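Local coordinates for uncharacterized protein Tfu_2867 (Thermobifida fusca, PDB 2QE6), which is uncharacterised but binds S-adenosylmethionine and is probably a methyltransferase with a Rossmann-like core, at residues L88-V91 and Q92-H95; A125-P128 and N129-V132; T200-P203 and A204-K207; A209-T212 and R213-G217. The protein carries 1 engineered substitution. One frame throughout, in Å; residues are numbered along the deposited sequence.

Interaction 1: L88-V91 and Q92-H95; sequences LPTV and QNTH
Pro89 CB sits off the outer edge of the Asn93 carboxamide, about as far from Asn93 ND2 (3.9 Å) as from Asn93 OD1 (4.0 Å). The amide is turned onto the backbone of Thr90, and Asn93 OD1 accepts from Thr90 N at 2.9 Å, along a nearly straight N-H (175°) that comes in tilted 19° from the carbonyl plane. With CG placed anti to its carbonyl carbon (chi1 -61°), the Asn93 side chain folds back across the turn rather than following the helix that starts beyond it. Thr90 OG1 accepts from Gln92 N at 3.1 Å, closing an ST turn, and itself donates weakly to Asn93 OD1 at 3.5 Å. This is the loop after strand 80-84 in the Rossmann-like fold, leading into helix 94-101. Asn93 is the N-cap residue, yet its side chain makes no capping bond; Glu96 instead accepts from its backbone N. With an alanine here the amide is gone, and Thr90 N would probably lose its straight bond while the Thr90 hydroxyl is left freer to turn. On the helix 54-75 side, Arg62, a residue that binds S-adenosylmethionine, touches both Thr90 and Asn93 and donates to Gln92 O.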
ATOM      1  N   LEU A  88      -6.555  -4.883  -4.887  1.00 34.69           N
ATOM      2  CA  LEU A  88      -6.892  -5.803  -5.998  1.00 36.76           C
ATOM      3  C   LEU A  88      -5.828  -5.705  -7.107  1.00 35.12           C
ATOM      4  O   LEU A  88      -5.071  -4.751  -7.166  1.00 36.07           O
ATOM      5  CB  LEU A  88      -8.285  -5.423  -6.502  1.00 38.32           C
ATOM      6  CG  LEU A  88      -9.414  -5.712  -5.497  1.00 33.77           C
ATOM      7  CD1 LEU A  88     -10.628  -4.900  -5.850  1.00 34.52           C
ATOM      8  CD2 LEU A  88      -9.769  -7.231  -5.606  1.00 30.98           C
ATOM      9  N   PRO A  89      -5.752  -6.687  -7.990  1.00 33.87           N
ATOM     10  CA  PRO A  89      -4.587  -6.701  -8.853  1.00 36.68           C
ATOM     11  C   PRO A  89      -4.582  -5.620  -9.955  1.00 40.81           C
ATOM     12  O   PRO A  89      -5.654  -5.152 -10.393  1.00 38.29           O
ATOM     13  CB  PRO A  89      -4.646  -8.087  -9.486  1.00 34.25           C
ATOM     14  CG  PRO A  89      -6.096  -8.471  -9.449  1.00 37.69           C
ATOM     15  CD  PRO A  89      -6.640  -7.843  -8.209  1.00 38.01           C
ATOM     16  N   THR A  90      -3.374  -5.183 -10.318  1.00 39.24           N
ATOM     17  CA  THR A  90      -3.164  -4.197 -11.374  1.00 41.89           C
ATOM     18  C   THR A  90      -2.335  -4.878 -12.426  1.00 43.46           C
ATOM     19  O   THR A  90      -2.030  -6.057 -12.310  1.00 39.22           O
ATOM     20  CB  THR A  90      -2.391  -2.966 -10.887  1.00 45.77           C
ATOM     21  OG1 THR A  90      -1.037  -3.357 -10.607  1.00 50.53           O
ATOM     22  CG2 THR A  90      -3.055  -2.352  -9.662  1.00 39.15           C
ATOM     23  N   VAL A  91      -1.940  -4.134 -13.449  1.00 46.30           N
ATOM     24  CA  VAL A  91      -1.096  -4.705 -14.496  1.00 46.66           C
ATOM     25  C   VAL A  91       0.392  -4.878 -14.055  1.00 46.48           C
ATOM     26  O   VAL A  91       1.151  -5.538 -14.759  1.00 48.44           O
ATOM     27  CB  VAL A  91      -1.228  -3.888 -15.830  1.00 50.17           C
ATOM     28  CG1 VAL A  91      -2.707  -3.903 -16.330  1.00 49.17           C
ATOM     29  CG2 VAL A  91      -0.729  -2.461 -15.648  1.00 37.06           C
ATOM     30  N   GLN A  92       0.796  -4.296 -12.912  1.00 43.39           N
ATOM     31  CA  GLN A  92       2.140  -4.519 -12.309  1.00 44.49           C
ATOM     32  C   GLN A  92       2.049  -4.669 -10.799  1.00 40.66           C
ATOM     33  O   GLN A  92       2.049  -3.672 -10.071  1.00 42.53           O
ATOM     34  CB  GLN A  92       3.087  -3.346 -12.558  1.00 45.42           C
ATOM     35  CG  GLN A  92       3.770  -3.323 -13.906  1.00 44.52           C
ATOM     36  CD  GLN A  92       4.738  -2.152 -14.022  1.00 47.09           C
ATOM     37  OE1 GLN A  92       4.334  -0.994 -13.909  1.00 49.47           O
ATOM     38  NE2 GLN A  92       6.013  -2.447 -14.233  1.00 47.63           N
ATOM     39  N   ASN A  93       1.998  -5.903 -10.318  1.00 37.72           N
ATOM     40  CA  ASN A  93       1.846  -6.150  -8.889  1.00 37.42           C
ATOM     41  C   ASN A  93       3.204  -6.377  -8.254  1.00 36.52           C
ATOM     42  O   ASN A  93       4.195  -6.684  -8.948  1.00 35.61           O
ATOM     43  CB  ASN A  93       0.962  -7.375  -8.643  1.00 39.14           C
ATOM     44  CG  ASN A  93      -0.433  -7.215  -9.200  1.00 40.94           C
ATOM     45  OD1 ASN A  93      -1.154  -6.303  -8.810  1.00 36.26           O
ATOM     46  ND2 ASN A  93      -0.819  -8.096 -10.107  1.00 35.15           N
ATOM     47  N   THR A  94       3.227  -6.280  -6.930  1.00 37.12           N
ATOM     48  CA  THR A  94       4.452  -6.442  -6.121  1.00 35.59           C
ATOM     49  C   THR A  94       5.305  -7.632  -6.482  1.00 37.58           C
ATOM     50  O   THR A  94       6.494  -7.459  -6.749  1.00 36.31           O
ATOM     51  CB  THR A  94       4.103  -6.498  -4.648  1.00 39.78           C
ATOM     52  OG1 THR A  94       3.394  -5.302  -4.338  1.00 34.42           O
ATOM     53  CG2 THR A  94       5.360  -6.623  -3.761  1.00 31.47           C
ATOM     54  N   HIS A  95       4.713  -8.826  -6.520  1.00 33.48           N
ATOM     55  CA  HIS A  95       5.491 -10.035  -6.784  1.00 33.03           C
ATOM     56  C   HIS A  95       6.079 -10.082  -8.206  1.00 32.55           C
ATOM     57  O   HIS A  95       7.141 -10.678  -8.457  1.00 29.09           O
ATOM     58  CB  HIS A  95       4.642 -11.270  -6.467  1.00 32.35           C
ATOM     59  CG  HIS A  95       3.682 -11.666  -7.545  1.00 31.79           C
ATOM     60  ND1 HIS A  95       2.427 -11.112  -7.668  1.00 27.11           N
ATOM     61  CD2 HIS A  95       3.763 -12.631  -8.504  1.00 22.17           C
ATOM     62  CE1 HIS A  95       1.780 -11.685  -8.665  1.00 33.72           C
ATOM     63  NE2 HIS A  95       2.568 -12.610  -9.193  1.00 25.97           N
TER

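Interaction 2: A125-P128 and N129-V132; sequences AKDP and NTAV
Asp127 spends its two carboxylate oxygens on different partners. Thr130 OG1 donates to Asp127 OD2 across a very short 2.5 Å, and Asn129 N donates to Asp127 OD1 at 2.9 Å. The second donor rises 53° out of the carboxylate plane, whereas its N-H is fairly straight at 154°. Asp127 CG stands opposite its own backbone N (chi1 -172°), a setting that swings the carboxylate forward over the residues that follow it. OD2 also accepts from Gln99 of helix 94-101, and is thus gripped by two side chains. The side-chain bond to Asn129 N defines an Asx turn, which is superimposed on a type I beta turn from Asp127 to Thr130. The closing bond of that beta turn, Thr130 N to Asp127 O, is weak at 3.4 Å, which suggests that the side chain carries much of the hold. The turn takes the chain from helix 114-124 into strand 130-134, an outermost strand of the sheet, and so completes a beta-alpha-beta crossover from the adjacent parallel strand 106-111. Farther out, Pro128 CG lies 4.1 Å from Asn129 ND2, the ring and the amide crossing at a slant. Thr130 packs inward on Leu124 and Tyr109, while Asn129 rests against Arg106.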
ATOM      1  N   ALA A 125      -2.096 -19.683  -7.129  1.00 51.87           N
ATOM      2  CA  ALA A 125      -1.927 -21.107  -6.777  1.00 51.37           C
ATOM      3  C   ALA A 125      -0.783 -21.737  -7.600  1.00 48.83           C
ATOM      4  O   ALA A 125      -0.136 -22.691  -7.148  1.00 48.59           O
ATOM      5  CB  ALA A 125      -3.232 -21.877  -6.968  1.00 51.36           C
ATOM      6  N   LYS A 126      -0.539 -21.180  -8.793  1.00 47.90           N
ATOM      7  CA  LYS A 126       0.569 -21.586  -9.675  1.00 48.12           C
ATOM      8  C   LYS A 126       1.971 -21.044  -9.248  1.00 46.17           C
ATOM      9  O   LYS A 126       2.995 -21.449  -9.816  1.00 44.01           O
ATOM     10  CB  LYS A 126       0.271 -21.148 -11.131  1.00 49.39           C
ATOM     11  CG  LYS A 126      -0.961 -21.776 -11.785  1.00 46.04           C
ATOM     12  N   ASP A 127       2.015 -20.131  -8.275  1.00 46.07           N
ATOM     13  CA  ASP A 127       3.277 -19.533  -7.814  1.00 44.60           C
ATOM     14  C   ASP A 127       3.599 -19.969  -6.385  1.00 43.28           C
ATOM     15  O   ASP A 127       2.938 -19.565  -5.446  1.00 44.76           O
ATOM     16  CB  ASP A 127       3.219 -18.010  -7.918  1.00 42.70           C
ATOM     17  CG  ASP A 127       4.564 -17.329  -7.635  1.00 47.06           C
ATOM     18  OD1 ASP A 127       5.565 -18.015  -7.286  1.00 39.35           O
ATOM     19  OD2 ASP A 127       4.606 -16.083  -7.752  1.00 42.79           O
ATOM     20  N   PRO A 128       4.641 -20.797  -6.220  1.00 43.00           N
ATOM     21  CA  PRO A 128       4.928 -21.270  -4.879  1.00 41.03           C
ATOM     22  C   PRO A 128       5.541 -20.196  -4.000  1.00 39.98           C
ATOM     23  O   PRO A 128       5.592 -20.389  -2.797  1.00 41.95           O
ATOM     24  CB  PRO A 128       5.940 -22.394  -5.112  1.00 42.18           C
ATOM     25  CG  PRO A 128       6.617 -22.049  -6.373  1.00 43.00           C
ATOM     26  CD  PRO A 128       5.600 -21.329  -7.209  1.00 43.21           C
ATOM     27  N   ASN A 129       6.017 -19.098  -4.588  1.00 38.51           N
ATOM     28  CA  ASN A 129       6.645 -18.005  -3.801  1.00 35.57           C
ATOM     29  C   ASN A 129       5.765 -16.837  -3.540  1.00 35.49           C
ATOM     30  O   ASN A 129       6.243 -15.792  -3.079  1.00 32.37           O
ATOM     31  CB  ASN A 129       7.913 -17.514  -4.476  1.00 35.87           C
ATOM     32  CG  ASN A 129       8.969 -18.611  -4.579  1.00 40.21           C
ATOM     33  OD1 ASN A 129       9.891 -18.507  -5.364  1.00 49.01           O
ATOM     34  ND2 ASN A 129       8.812 -19.678  -3.799  1.00 34.15           N
ATOM     35  N   THR A 130       4.475 -16.987  -3.818  1.00 33.55           N
ATOM     36  CA  THR A 130       3.553 -15.871  -3.620  1.00 31.39           C
ATOM     37  C   THR A 130       2.276 -16.419  -3.004  1.00 31.94           C
ATOM     38  O   THR A 130       1.772 -17.450  -3.422  1.00 31.21           O
ATOM     39  CB  THR A 130       3.285 -15.143  -4.960  1.00 31.46           C
ATOM     40  OG1 THR A 130       4.533 -14.852  -5.613  1.00 34.80           O
ATOM     41  CG2 THR A 130       2.548 -13.862  -4.746  1.00 35.30           C
ATOM     42  N   ALA A 131       1.781 -15.766  -1.972  1.00 30.97           N
ATOM     43  CA  ALA A 131       0.594 -16.219  -1.254  1.00 32.32           C
ATOM     44  C   ALA A 131      -0.264 -14.993  -0.950  1.00 33.57           C
ATOM     45  O   ALA A 131       0.247 -13.876  -0.978  1.00 31.23           O
ATOM     46  CB  ALA A 131       0.995 -16.925   0.044  1.00 32.78           C
ATOM     47  N   VAL A 132      -1.559 -15.214  -0.730  1.00 33.68           N
ATOM     48  CA  VAL A 132      -2.512 -14.152  -0.427  1.00 35.31           C
ATOM     49  C   VAL A 132      -3.463 -14.612   0.672  1.00 35.58           C
ATOM     50  O   VAL A 132      -3.848 -15.756   0.708  1.00 38.94           O
ATOM     51  CB  VAL A 132      -3.308 -13.695  -1.692  1.00 35.43           C
ATOM     52  CG1 VAL A 132      -4.125 -14.813  -2.284  1.00 37.38           C
ATOM     53  CG2 VAL A 132      -4.194 -12.454  -1.375  1.00 36.20           C
TER

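Interaction 3: T200-P203 and A204-K207; sequences TGLP and AQQK. With SO4 (sulfate ion), chain C.
The loop that enters helix 203-216 is held by a glutamine from the first turn, Gln205, whose carboxamide reaches back to Thr200 and Leu202. Two backbone N-H groups converge on Gln205 OE1, Thr200 N at 2.9 Å and Leu202 N at the same 2.9 Å. They arrive from opposite faces of the amide plane, 38° and 49° out of it, so neither sits on a lone pair. The other end of the amide donates in its own plane: Gln205 NE2 meets Thr200 OG1 at 3.0 Å with an almost linear N-H (171°). Gln205 NE2 has a further acceptor in Gln263 O, and Thr200 OG1 pairs with Tyr243 OH, so that bonds at both ends of this buried amide fix its rotation. The loop follows strand 191-197 of the Rossmann-like sheet, and Gln205 N donates to Leu202 O at 3.0 Å as the chain enters the helix. A leucine in its place would probably leave Thr200 N and Leu202 N without this shared acceptor, and Thr200 OG1 and Gln263 O without this donor. Leu202 CB packs against the amide, 3.5 Å from Gln205 OE1. On the outer side of the helix, Gln206 bends at chi2 and its NE2 donates to sulfate O3 at 3.0 Å, besides bonding to Asp199; the sulfate probably came from the crystallisation liquor.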
ATOM      1  N   THR A 200      -0.145  18.828   3.752  1.00 34.86           N
ATOM      2  CA  THR A 200       0.824  19.901   3.636  1.00 34.90           C
ATOM      3  C   THR A 200       0.049  21.226   3.487  1.00 32.59           C
ATOM      4  O   THR A 200       0.529  22.166   2.864  1.00 34.17           O
ATOM      5  CB  THR A 200       1.796  19.668   2.467  1.00 34.34           C
ATOM      6  OG1 THR A 200       1.054  19.504   1.269  1.00 35.65           O
ATOM      7  CG2 THR A 200       2.666  18.398   2.689  1.00 32.17           C
ATOM      8  N   GLY A 201      -1.165  21.294   4.048  1.00 34.25           N
ATOM      9  CA  GLY A 201      -1.967  22.517   4.021  1.00 34.20           C
ATOM     10  C   GLY A 201      -2.607  22.842   2.686  1.00 34.21           C
ATOM     11  O   GLY A 201      -2.919  23.973   2.389  1.00 32.73           O
ATOM     12  N   LEU A 202      -2.772  21.852   1.826  1.00 32.85           N
ATOM     13  CA  LEU A 202      -3.511  22.070   0.581  1.00 37.61           C
ATOM     14  C   LEU A 202      -4.998  21.641   0.776  1.00 37.76           C
ATOM     15  O   LEU A 202      -5.285  20.602   1.301  1.00 36.52           O
ATOM     16  CB  LEU A 202      -2.849  21.302  -0.566  1.00 36.07           C
ATOM     17  CG  LEU A 202      -1.324  21.490  -0.712  1.00 41.53           C
ATOM     18  CD1 LEU A 202      -0.847  20.657  -1.904  1.00 41.06           C
ATOM     19  CD2 LEU A 202      -0.914  22.939  -0.867  1.00 42.09           C
ATOM     20  N   PRO A 203      -5.959  22.439   0.323  1.00 47.13           N
ATOM     21  CA  PRO A 203      -7.379  22.215   0.754  1.00 46.28           C
ATOM     22  C   PRO A 203      -7.987  20.796   0.502  1.00 46.38           C
ATOM     23  O   PRO A 203      -8.693  20.198   1.401  1.00 44.62           O
ATOM     24  CB  PRO A 203      -8.129  23.286  -0.045  1.00 50.47           C
ATOM     25  CG  PRO A 203      -7.199  23.495  -1.350  1.00 53.07           C
ATOM     26  CD  PRO A 203      -5.833  23.514  -0.680  1.00 51.05           C
ATOM     27  N   ALA A 204      -7.639  20.251  -0.661  1.00 38.91           N
ATOM     28  CA  ALA A 204      -8.136  18.966  -1.122  1.00 40.14           C
ATOM     29  C   ALA A 204      -7.705  17.824  -0.241  1.00 38.42           C
ATOM     30  O   ALA A 204      -8.310  16.764  -0.291  1.00 33.49           O
ATOM     31  CB  ALA A 204      -7.642  18.691  -2.522  1.00 39.22           C
ATOM     32  N   GLN A 205      -6.636  18.000   0.540  1.00 36.60           N
ATOM     33  CA  GLN A 205      -6.068  16.861   1.282  1.00 37.03           C
ATOM     34  C   GLN A 205      -7.011  16.441   2.408  1.00 35.68           C
ATOM     35  O   GLN A 205      -7.342  15.285   2.526  1.00 32.40           O
ATOM     36  CB  GLN A 205      -4.691  17.223   1.840  1.00 38.80           C
ATOM     37  CG  GLN A 205      -3.602  17.349   0.733  1.00 33.38           C
ATOM     38  CD  GLN A 205      -2.375  18.114   1.158  1.00 32.97           C
ATOM     39  OE1 GLN A 205      -2.425  18.996   2.038  1.00 31.84           O
ATOM     40  NE2 GLN A 205      -1.270  17.846   0.494  1.00 26.83           N
ATOM     41  N   GLN A 206      -7.442  17.419   3.193  1.00 30.65           N
ATOM     42  CA  GLN A 206      -8.347  17.186   4.322  1.00 33.79           C
ATOM     43  C   GLN A 206      -9.792  16.913   3.840  1.00 32.26           C
ATOM     44  O   GLN A 206     -10.513  16.178   4.481  1.00 30.63           O
ATOM     45  CB  GLN A 206      -8.310  18.327   5.305  1.00 34.07           C
ATOM     46  CG  GLN A 206      -7.043  18.366   6.259  1.00 35.43           C
ATOM     47  CD  GLN A 206      -6.954  17.184   7.272  1.00 36.26           C
ATOM     48  OE1 GLN A 206      -7.907  16.426   7.472  1.00 36.59           O
ATOM     49  NE2 GLN A 206      -5.801  17.055   7.919  1.00 33.47           N
ATOM     50  N   LYS A 207     -10.190  17.481   2.701  1.00 31.92           N
ATOM     51  CA  LYS A 207     -11.473  17.159   2.068  1.00 30.11           C
ATOM     52  C   LYS A 207     -11.478  15.721   1.584  1.00 33.24           C
ATOM     53  O   LYS A 207     -12.435  15.007   1.774  1.00 32.00           O
ATOM     54  CB  LYS A 207     -11.751  18.110   0.910  1.00 32.87           C
ATOM     55  CG  LYS A 207     -13.182  18.109   0.448  1.00 33.80           C
ATOM     56  CD  LYS A 207     -13.437  19.292  -0.511  1.00 36.66           C
ATOM     57  CE  LYS A 207     -14.897  19.495  -0.770  1.00 42.56           C
ATOM     58  NZ  LYS A 207     -15.094  20.710  -1.598  1.00 45.18           N
TER
HETATM   59  S   SO4 C 274      -6.398  15.708  11.762  1.00 83.35           S
HETATM   60  O1  SO4 C 274      -7.868  15.675  11.759  1.00 66.28           O
HETATM   61  O2  SO4 C 274      -5.935  14.659  12.692  1.00 74.18           O
HETATM   62  O3  SO4 C 274      -5.823  15.380  10.421  1.00 48.27           O
HETATM   63  O4  SO4 C 274      -5.984  17.060  12.221  1.00 68.06           O
HETATM   64  O   HOH W   1      -6.144  20.078   3.496  1.00 33.99           O

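Interaction 4: A209-T212 and R213-G217; sequences ARIT and RENLG
Arg210 lays its guanidinium beside Glu214 one helical turn on, and the two form a salt bridge. Arg210 NE meets Glu214 OE2 at 2.7 Å; the acceptor lies near the guanidinium plane and uses its anti lone pair, the one away from the other oxygen. Arg210 NH2 adds a weak bond to Glu214 OE2 at 3.2 Å, so one carboxylate oxygen takes both, with the two flat groups inclined 48° to each other. The bend at chi2 (58°) of Arg210 brings the guanidinium down along the helix toward its partner. One residue on, Ile211 O is shared: Asn215 N reaches it at 3.0 Å, and Asn215 ND2 comes to the same Ile211 O at 2.9 Å, in the carbonyl plane and on a lone pair. Asn215 and Ile211 run side by side, CG2 of Ile211 lying 3.7 Å from Asn215 ND2. These are i to i+4 contacts near the C-terminal end of helix 203-216, which Gly217 leaves with positive phi, a conformation that calls for glycine. Gly217 N still bonds Arg213 O at 2.9 Å, while Arg213 NH1 closes on Gly217 O at 2.7 Å; the guanidinium charge of Arg213 would probably also interact favourably with the carbonyl end of the helix. Leu216 packs on Leu43 of helix 38-48, and within the helix the Thr212 hydroxyl bonds back to Leu208 O.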
ATOM      1  N   ALA A 209      -9.540  13.203   2.828  1.00 34.37           N
ATOM      2  CA  ALA A 209      -9.605  12.461   4.100  1.00 33.37           C
ATOM      3  C   ALA A 209     -11.045  12.378   4.659  1.00 35.31           C
ATOM      4  O   ALA A 209     -11.447  11.322   5.096  1.00 34.49           O
ATOM      5  CB  ALA A 209      -8.601  13.063   5.136  1.00 31.51           C
ATOM      6  N   ARG A 210     -11.796  13.493   4.673  1.00 31.27           N
ATOM      7  CA  ARG A 210     -13.176  13.503   5.141  1.00 32.10           C
ATOM      8  C   ARG A 210     -14.053  12.596   4.287  1.00 33.88           C
ATOM      9  O   ARG A 210     -14.771  11.757   4.807  1.00 35.26           O
ATOM     10  CB  ARG A 210     -13.709  14.907   5.190  1.00 31.68           C
ATOM     11  CG  ARG A 210     -15.083  15.122   5.842  1.00 30.37           C
ATOM     12  CD  ARG A 210     -15.080  14.637   7.270  1.00 27.39           C
ATOM     13  NE  ARG A 210     -16.409  14.665   7.781  1.00 30.03           N
ATOM     14  CZ  ARG A 210     -16.945  15.761   8.291  1.00 24.95           C
ATOM     15  NH1 ARG A 210     -16.282  16.882   8.207  1.00 33.20           N
ATOM     16  NH2 ARG A 210     -18.196  15.760   8.743  1.00 27.71           N
ATOM     17  N   ILE A 211     -14.014  12.756   2.977  1.00 33.35           N
ATOM     18  CA  ILE A 211     -14.821  11.901   2.114  1.00 32.47           C
ATOM     19  C   ILE A 211     -14.515  10.446   2.397  1.00 35.44           C
ATOM     20  O   ILE A 211     -15.431   9.638   2.483  1.00 35.38           O
ATOM     21  CB  ILE A 211     -14.584  12.228   0.626  1.00 32.01           C
ATOM     22  CG1 ILE A 211     -15.123  13.642   0.350  1.00 29.90           C
ATOM     23  CG2 ILE A 211     -15.220  11.160  -0.258  1.00 31.71           C
ATOM     24  CD1 ILE A 211     -14.808  14.188  -1.050  1.00 32.14           C
ATOM     25  N   THR A 212     -13.242  10.114   2.576  1.00 36.73           N
ATOM     26  CA  THR A 212     -12.835   8.710   2.768  1.00 36.99           C
ATOM     27  C   THR A 212     -13.345   8.237   4.145  1.00 35.75           C
ATOM     28  O   THR A 212     -13.960   7.181   4.279  1.00 34.35           O
ATOM     29  CB  THR A 212     -11.329   8.602   2.683  1.00 39.23           C
ATOM     30  OG1 THR A 212     -10.902   9.228   1.462  1.00 37.00           O
ATOM     31  CG2 THR A 212     -10.835   7.170   2.739  1.00 34.93           C
ATOM     32  N   ARG A 213     -13.120   9.045   5.165  1.00 33.66           N
ATOM     33  CA  ARG A 213     -13.613   8.714   6.521  1.00 32.93           C
ATOM     34  C   ARG A 213     -15.123   8.459   6.493  1.00 36.41           C
ATOM     35  O   ARG A 213     -15.609   7.455   7.019  1.00 35.34           O
ATOM     36  CB  ARG A 213     -13.282   9.833   7.509  1.00 32.27           C
ATOM     37  CG  ARG A 213     -13.862   9.704   8.890  1.00 34.65           C
ATOM     38  CD  ARG A 213     -13.272   8.544   9.664  1.00 33.12           C
ATOM     39  NE  ARG A 213     -13.344   8.786  11.110  1.00 32.34           N
ATOM     40  CZ  ARG A 213     -13.302   7.832  12.045  1.00 33.99           C
ATOM     41  NH1 ARG A 213     -13.250   6.548  11.735  1.00 34.79           N
ATOM     42  NH2 ARG A 213     -13.382   8.158  13.309  1.00 33.41           N
ATOM     43  N   GLU A 214     -15.868   9.388   5.912  1.00 36.85           N
ATOM     44  CA  GLU A 214     -17.327   9.323   5.978  1.00 33.94           C
ATOM     45  C   GLU A 214     -17.888   8.160   5.173  1.00 37.76           C
ATOM     46  O   GLU A 214     -18.884   7.548   5.556  1.00 39.90           O
ATOM     47  CB  GLU A 214     -17.930  10.610   5.472  1.00 34.01           C
ATOM     48  CG  GLU A 214     -17.649  11.823   6.355  1.00 32.61           C
ATOM     49  CD  GLU A 214     -18.303  11.767   7.686  1.00 39.51           C
ATOM     50  OE1 GLU A 214     -19.205  10.946   7.874  1.00 41.10           O
ATOM     51  OE2 GLU A 214     -17.941  12.574   8.556  1.00 30.27           O
ATOM     52  N   ASN A 215     -17.270   7.867   4.051  1.00 35.52           N
ATOM     53  CA  ASN A 215     -17.828   6.876   3.101  1.00 36.56           C
ATOM     54  C   ASN A 215     -17.220   5.498   3.232  1.00 36.68           C
ATOM     55  O   ASN A 215     -17.835   4.510   2.857  1.00 37.12           O
ATOM     56  CB  ASN A 215     -17.703   7.418   1.683  1.00 37.10           C
ATOM     57  CG  ASN A 215     -18.627   8.569   1.446  1.00 39.89           C
ATOM     58  OD1 ASN A 215     -19.796   8.356   1.223  1.00 43.31           O
ATOM     59  ND2 ASN A 215     -18.135   9.790   1.536  1.00 35.08           N
ATOM     60  N   LEU A 216     -15.999   5.430   3.743  1.00 38.57           N
ATOM     61  CA  LEU A 216     -15.256   4.162   3.834  1.00 36.39           C
ATOM     62  C   LEU A 216     -14.785   3.803   5.279  1.00 37.07           C
ATOM     63  O   LEU A 216     -14.269   2.720   5.495  1.00 38.34           O
ATOM     64  CB  LEU A 216     -14.095   4.120   2.833  1.00 38.16           C
ATOM     65  CG  LEU A 216     -14.445   4.089   1.353  1.00 38.27           C
ATOM     66  CD1 LEU A 216     -13.215   4.273   0.469  1.00 40.42           C
ATOM     67  CD2 LEU A 216     -15.207   2.802   1.043  1.00 33.19           C
ATOM     68  N   GLY A 217     -15.032   4.665   6.272  1.00 35.10           N
ATOM     69  CA  GLY A 217     -14.836   4.294   7.668  1.00 35.46           C
ATOM     70  C   GLY A 217     -13.594   4.856   8.321  1.00 34.57           C
ATOM     71  O   GLY A 217     -13.571   5.041   9.531  1.00 36.39           O
TER

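Interactions 1, 3 and 4 lie mainly at the surface, whereas interaction 2 is partly buried through Thr130. The first two are neighbours: His95 of 92-95 packs on the turn of 125-132, its CD2 3.6 Å from Asp127 OD2, and the two contacts lie on the same side of the chain's centre. Interactions 3 and 4 share helix 203-216, its start and its end, with centres about 14 Å apart. Interactions 2 and 3 lie on opposite sides of the chain's centre, about 39 Å between centres. Three contacts use a side chain to tie loop or turn backbone, by amide in 1 and 3 and carboxylate in 2. Interaction 4 alone includes a salt bridge, on a helix surface.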